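Local coordinates for protein flagellin B1 (Methanocaldococcus jannaschii DSM 2661, PDB 5YA6) that probably polymerises into the archaellum, the archaeal swimming filament, and carries a bound calcium ion in its strand-rich domain, at residues D30-Y35 and I152-P157; L52-D57 and L120-N125. All blocks are in the same frame, centred on the assembly; numbering follows the deposited sequence.

Interaction 1 of 2, residues D30-Y35 and I152-P157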
loop_
_atom_site.group_PDB
_atom_site.type_symbol
_atom_site.label_atom_id
_atom_site.label_comp_id
_atom_site.label_asym_id
_atom_site.label_seq_id
_atom_site.Cartn_x
_atom_site.Cartn_y
_atom_site.Cartn_z
ATOM N N ASP B 30 -16.116 9.703 -2.099
ATOM C CA ASP B 30 -16.723 8.729 -2.993
ATOM C C ASP B 30 -15.897 8.492 -4.253
ATOM O O ASP B 30 -16.125 7.533 -4.943
ATOM C CB ASP B 30 -18.160 9.141 -3.346
ATOM C CG ASP B 30 -18.210 10.426 -4.153
ATOM O OD1 ASP B 30 -17.648 11.400 -3.682
ATOM O OD2 ASP B 30 -18.782 10.475 -5.275
ATOM N N LYS B 31 -14.974 9.397 -4.588
ATOM C CA LYS B 31 -14.202 9.314 -5.793
ATOM C C LYS B 31 -12.769 9.756 -5.534
ATOM O O LYS B 31 -12.523 10.669 -4.648
ATOM C CB LYS B 31 -14.779 10.168 -6.920
ATOM C CG LYS B 31 -16.114 9.732 -7.498
ATOM C CD LYS B 31 -16.544 10.755 -8.555
ATOM C CE LYS B 31 -17.617 10.193 -9.400
ATOM N NZ LYS B 31 -18.072 11.215 -10.406
ATOM N N LEU B 32 -11.837 9.117 -6.245
ATOM C CA LEU B 32 -10.374 9.407 -6.142
ATOM C C LEU B 32 -9.869 9.797 -7.516
ATOM O O LEU B 32 -10.302 9.245 -8.525
ATOM C CB LEU B 32 -9.546 8.219 -5.633
ATOM C CG LEU B 32 -9.911 7.712 -4.248
ATOM C CD1 LEU B 32 -9.253 6.397 -3.991
ATOM C CD2 LEU B 32 -9.546 8.743 -3.186
ATOM N N ALA B 33 -8.876 10.661 -7.550
ATOM C CA ALA B 33 -8.176 11.025 -8.765
ATOM C C ALA B 33 -6.683 10.880 -8.464
ATOM O O ALA B 33 -6.107 11.651 -7.628
ATOM C CB ALA B 33 -8.534 12.451 -9.186
ATOM N N ILE B 34 -6.042 9.882 -9.120
ATOM C CA ILE B 34 -4.637 9.564 -8.828
ATOM C C ILE B 34 -3.784 10.051 -9.967
ATOM O O ILE B 34 -3.900 9.553 -11.122
ATOM C CB ILE B 34 -4.451 8.043 -8.619
ATOM C CG1 ILE B 34 -5.375 7.579 -7.492
ATOM C CG2 ILE B 34 -2.995 7.686 -8.445
ATOM C CD1 ILE B 34 -5.579 6.060 -7.478
ATOM N N TYR B 35 -2.950 11.036 -9.700
ATOM C CA TYR B 35 -2.147 11.665 -10.764
ATOM C C TYR B 35 -0.794 10.991 -10.895
ATOM O O TYR B 35 -0.139 10.683 -9.910
ATOM C CB TYR B 35 -1.937 13.143 -10.542
ATOM C CG TYR B 35 -3.261 13.925 -10.567
ATOM C CD1 TYR B 35 -4.116 13.978 -9.489
ATOM C CD2 TYR B 35 -3.614 14.673 -11.682
ATOM C CE1 TYR B 35 -5.314 14.675 -9.522
ATOM C CE2 TYR B 35 -4.817 15.379 -11.730
ATOM C CZ TYR B 35 -5.647 15.407 -10.644
ATOM O OH TYR B 35 -6.856 16.101 -10.733
ATOM N N ILE B 152 0.810 4.629 -4.046
ATOM C CA ILE B 152 -0.235 5.346 -3.376
ATOM C C ILE B 152 -0.233 5.062 -1.888
ATOM O O ILE B 152 -0.260 3.892 -1.484
ATOM C CB ILE B 152 -1.600 4.971 -3.940
ATOM C CG1 ILE B 152 -1.696 5.359 -5.472
ATOM C CG2 ILE B 152 -2.730 5.634 -3.154
ATOM C CD1 ILE B 152 -1.213 4.273 -6.440
ATOM N N GLN B 153 -0.011 6.062 -1.131
ATOM C CA GLN B 153 -0.262 5.963 0.362
ATOM C C GLN B 153 -0.842 7.277 1.002
ATOM O O GLN B 153 -0.264 8.367 0.920
ATOM C CB GLN B 153 1.093 5.779 1.042
ATOM C CG GLN B 153 0.915 5.593 2.556
ATOM C CD GLN B 153 -0.178 4.608 2.975
ATOM O OE1 GLN B 153 -1.099 4.898 3.795
ATOM N NE2 GLN B 153 -0.076 3.429 2.393
ATOM N N PHE B 154 -1.984 7.134 1.610
ATOM C CA PHE B 154 -2.550 8.286 2.294
ATOM C C PHE B 154 -3.450 7.863 3.403
ATOM O O PHE B 154 -3.951 6.734 3.415
ATOM C CB PHE B 154 -3.271 9.223 1.329
ATOM C CG PHE B 154 -4.415 8.621 0.612
ATOM C CD1 PHE B 154 -5.703 8.633 1.168
ATOM C CD2 PHE B 154 -4.273 8.168 -0.712
ATOM C CE1 PHE B 154 -6.785 8.117 0.464
ATOM C CE2 PHE B 154 -5.325 7.648 -1.408
ATOM C CZ PHE B 154 -6.590 7.582 -0.841
ATOM N N THR B 155 -3.626 8.759 4.351
ATOM C CA THR B 155 -4.614 8.609 5.389
ATOM C C THR B 155 -5.579 9.744 5.159
ATOM O O THR B 155 -5.155 10.893 5.138
ATOM C CB THR B 155 -3.980 8.784 6.795
ATOM O OG1 THR B 155 -2.801 7.999 6.884
ATOM C CG2 THR B 155 -4.994 8.419 7.883
ATOM N N THR B 156 -6.887 9.443 5.004
ATOM C CA THR B 156 -7.822 10.542 4.776
ATOM C C THR B 156 -7.857 11.420 6.060
ATOM O O THR B 156 -7.658 10.923 7.148
ATOM C CB THR B 156 -9.240 10.091 4.443
ATOM O OG1 THR B 156 -9.809 9.329 5.484
ATOM C CG2 THR B 156 -9.184 9.287 3.151
ATOM N N PRO B 157 -8.133 12.700 5.882
ATOM C CA PRO B 157 -8.093 13.594 7.058
ATOM C C PRO B 157 -9.209 13.262 8.038
ATOM O O PRO B 157 -10.172 12.566 7.684
ATOM C CB PRO B 157 -8.296 14.961 6.452
ATOM C CG PRO B 157 -8.916 14.762 5.133
ATOM C CD PRO B 157 -8.308 13.467 4.642
#
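Phe154 and Leu32 reach toward each other from opposite directions, and Ile152 and Ile34 form a second apolar pair beside them. The path of Phe154 shows how the first contact is made. Its CB leaves the backbone pointing at 30-35, and a first torsion of 61° places CG between the backbone N and the carbonyl carbon. Only the tip, CZ, spans to 30-35; the ring's flanks rest on methyls of their own segment. On one flank, CD2 and CE2 of Phe154 lie 3.8 Å and 3.7 Å from CG2 of Ile152. On the other, CE1 lies 3.8 Å from CG2 of Thr156, a methyl that sits at the ring edge and in its plane. The tip atom CZ of Phe154 then meets CD2 of Leu32 at 3.9 Å, with the methyl arriving obliquely to the ring. The other Leu32 branch is close behind, CD1 being 4.3 Å from Phe154 CZ.

The isoleucines cross at about a right angle. In Ile34 the CG2 branch is anti to the backbone N while CG1 lies beside it (chi1 -57°), and this CG2 approaches CG1 of Ile152 at 4.0 Å. All four side chains are buried, yet only 147 Å² is shared between the segments, as expected for two point-like apolar contacts. Leu167 of strand 164-168 packs against both Leu32 and Phe154.

The closest CA pair, Ile34 and Ile152, is 8.2 Å apart, too far for backbone pairing between neighbouring strands. Strands 28-38 and 150-155 are separated by five others in the sheet order and still meet through inward side chains, consistent with a single sheet curled so that distant strands face each other across a barrel-like or sandwich-like core.

Interaction 2 of 2, residues L52-D57 and L120-N125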
loop_
_atom_site.group_PDB
_atom_site.type_symbol
_atom_site.label_atom_id
_atom_site.label_comp_id
_atom_site.label_asym_id
_atom_site.label_seq_id
_atom_site.Cartn_x
_atom_site.Cartn_y
_atom_site.Cartn_z
ATOM N N LEU B 52 -4.167 -1.403 -11.142
ATOM C CA LEU B 52 -4.211 -0.591 -9.976
ATOM C C LEU B 52 -4.627 -1.479 -8.797
ATOM O O LEU B 52 -5.762 -1.967 -8.721
ATOM C CB LEU B 52 -5.168 0.565 -10.175
ATOM C CG LEU B 52 -5.321 1.517 -8.975
ATOM C CD1 LEU B 52 -3.959 2.159 -8.641
ATOM C CD2 LEU B 52 -6.358 2.573 -9.259
ATOM N N PHE B 53 -3.743 -1.564 -7.799
ATOM C CA PHE B 53 -3.975 -2.347 -6.562
ATOM C C PHE B 53 -4.267 -1.398 -5.448
ATOM O O PHE B 53 -3.511 -0.454 -5.280
ATOM C CB PHE B 53 -2.701 -3.192 -6.264
ATOM C CG PHE B 53 -2.342 -4.204 -7.340
ATOM C CD1 PHE B 53 -2.830 -5.517 -7.310
ATOM C CD2 PHE B 53 -1.497 -3.876 -8.341
ATOM C CE1 PHE B 53 -2.527 -6.418 -8.334
ATOM C CE2 PHE B 53 -1.164 -4.779 -9.355
ATOM C CZ PHE B 53 -1.669 -6.068 -9.338
ATOM N N LEU B 54 -5.365 -1.562 -4.749
ATOM C CA LEU B 54 -5.705 -0.722 -3.628
ATOM C C LEU B 54 -6.145 -1.545 -2.417
ATOM O O LEU B 54 -7.156 -2.224 -2.495
ATOM C CB LEU B 54 -6.867 0.161 -3.986
ATOM C CG LEU B 54 -6.620 1.210 -5.084
ATOM C CD1 LEU B 54 -7.943 1.884 -5.473
ATOM C CD2 LEU B 54 -5.642 2.256 -4.602
ATOM N N ILE B 55 -5.512 -1.347 -1.271
ATOM C CA ILE B 55 -5.943 -1.971 -0.032
ATOM C C ILE B 55 -6.670 -0.948 0.847
ATOM O O ILE B 55 -6.204 0.169 1.095
ATOM C CB ILE B 55 -4.698 -2.465 0.765
ATOM C CG1 ILE B 55 -3.835 -3.427 -0.025
ATOM C CG2 ILE B 55 -5.120 -3.087 2.125
ATOM C CD1 ILE B 55 -2.370 -3.502 0.394
ATOM N N TYR B 56 -7.859 -1.350 1.363
ATOM C CA TYR B 56 -8.648 -0.483 2.229
ATOM C C TYR B 56 -9.584 -1.421 3.020
ATOM O O TYR B 56 -10.205 -2.304 2.450
ATOM C CB TYR B 56 -9.404 0.661 1.436
ATOM C CG TYR B 56 -10.456 1.311 2.300
ATOM C CD1 TYR B 56 -10.134 2.040 3.425
ATOM C CD2 TYR B 56 -11.830 1.097 2.046
ATOM C CE1 TYR B 56 -11.085 2.524 4.304
ATOM C CE2 TYR B 56 -12.784 1.655 2.863
ATOM C CZ TYR B 56 -12.444 2.354 3.994
ATOM O OH TYR B 56 -13.386 2.778 4.875
ATOM N N ASP B 57 -9.629 -1.243 4.328
ATOM C CA ASP B 57 -10.643 -1.833 5.169
ATOM C C ASP B 57 -10.636 -3.349 5.058
ATOM O O ASP B 57 -11.658 -3.953 4.980
ATOM C CB ASP B 57 -12.040 -1.249 4.815
ATOM C CG ASP B 57 -13.123 -1.564 5.887
ATOM O OD1 ASP B 57 -12.805 -1.685 7.070
ATOM O OD2 ASP B 57 -14.270 -1.722 5.501
ATOM N N LEU B 120 -5.913 8.845 -12.867
ATOM C CA LEU B 120 -6.715 7.619 -12.793
ATOM C C LEU B 120 -7.935 8.033 -12.031
ATOM O O LEU B 120 -7.863 8.411 -10.869
ATOM C CB LEU B 120 -5.948 6.497 -12.072
ATOM C CG LEU B 120 -4.509 6.315 -12.562
ATOM C CD1 LEU B 120 -3.907 5.162 -11.749
ATOM C CD2 LEU B 120 -4.399 6.014 -14.063
ATOM N N LEU B 121 -9.072 7.898 -12.678
ATOM C CA LEU B 121 -10.350 8.189 -12.078
ATOM C C LEU B 121 -10.927 6.877 -11.491
ATOM O O LEU B 121 -11.199 5.900 -12.193
ATOM C CB LEU B 121 -11.277 8.813 -13.171
ATOM C CG LEU B 121 -10.723 10.031 -13.925
ATOM C CD1 LEU B 121 -11.711 10.385 -15.049
ATOM C CD2 LEU B 121 -10.426 11.195 -12.990
ATOM N N VAL B 122 -11.170 6.899 -10.180
ATOM C CA VAL B 122 -11.662 5.746 -9.417
ATOM C C VAL B 122 -12.933 6.086 -8.640
ATOM O O VAL B 122 -12.959 7.107 -7.944
ATOM C CB VAL B 122 -10.568 5.236 -8.420
ATOM C CG1 VAL B 122 -11.068 4.037 -7.605
ATOM C CG2 VAL B 122 -9.319 4.857 -9.195
ATOM N N ASN B 123 -14.010 5.300 -8.822
ATOM C CA ASN B 123 -15.188 5.484 -8.031
ATOM C C ASN B 123 -15.045 4.662 -6.814
ATOM O O ASN B 123 -15.267 3.431 -6.815
ATOM C CB ASN B 123 -16.508 5.108 -8.724
ATOM C CG ASN B 123 -17.698 5.614 -7.907
ATOM O OD1 ASN B 123 -17.880 5.220 -6.784
ATOM N ND2 ASN B 123 -18.440 6.585 -8.440
ATOM N N ALA B 124 -14.563 5.299 -5.752
ATOM C CA ALA B 124 -14.338 4.569 -4.489
ATOM C C ALA B 124 -15.602 4.003 -3.884
ATOM O O ALA B 124 -15.557 2.940 -3.282
ATOM C CB ALA B 124 -13.676 5.498 -3.477
ATOM N N ASN B 125 -16.734 4.717 -4.019
ATOM C CA ASN B 125 -18.014 4.240 -3.559
ATOM C C ASN B 125 -18.345 2.883 -4.208
ATOM O O ASN B 125 -18.808 1.960 -3.534
ATOM C CB ASN B 125 -19.070 5.325 -3.857
ATOM C CG ASN B 125 -20.398 5.056 -3.269
ATOM O OD1 ASN B 125 -20.555 4.831 -2.071
ATOM N ND2 ASN B 125 -21.424 5.107 -4.122
#
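With its CG anti to the backbone N (chi1 179°) and a second torsion of 61°, Leu52 extends its two methyls toward strand 117-123, while Val122 has CG1 anti to its own N, which leaves CG2 beside that N and anti to the carbonyl carbon, where it meets Leu52. The result is a fork: CD2 of Leu52 meets CG2 of Val122 at 3.7 Å, and CD1 of Leu52 meets CD1 of Leu120 at 4.3 Å. The remaining Val122 methyl, CG1, is approached more loosely by CD1 of Leu54, at 4.4 Å. Leu52 and Val122 account for the larger part of the 135 Å² buried between the segments.

Backbone geometry supports face-to-face packing instead of sheet pairing. The axes of strands 52-56 and 120-123 stay 11.1 Å apart at closest approach, and their directions differ by 43°. The alternation of strand residues agrees: Leu52 and Leu54 point inward, whereas Phe53 and Ile55 pack against Gly58 and Ile55 of the second subunit.

Strands 59-69 and 94-99 separate the two partners in the sheet, and both join the same core: Leu63 touches Leu54 and Val122, and Tyr95 touches Leu52 and Leu120. Past Val122, Asn123 acts as N-cap of helix 124-128, its OD1 accepting a hydrogen bond from Ala126 N. Phe128 of that helix meets the Tyr56 ring at the end of strand 51-56.

Interactions 1 and 2 lie about 8 Å apart, centre to centre, within one curled sheet, and are joined where strands 28-38 and 117-123 run side by side. Probable backbone hydrogen bonds link these neighbours: Ile34 O to Leu120 N at 2.8 Å and Leu32 N to Val122 O at 2.9 Å. Along the chain the order is 30-35, 52-57, 120-125, 152-157, so interaction 2 is nested inside the loop closed by interaction 1. Strand 28-38 packs on 150-155, and 117-123 on 51-56. The contacts adjoin, since Ile34 also touches Leu52 and Leu120, and together they bring distant parts of the curled sheet together across its interior.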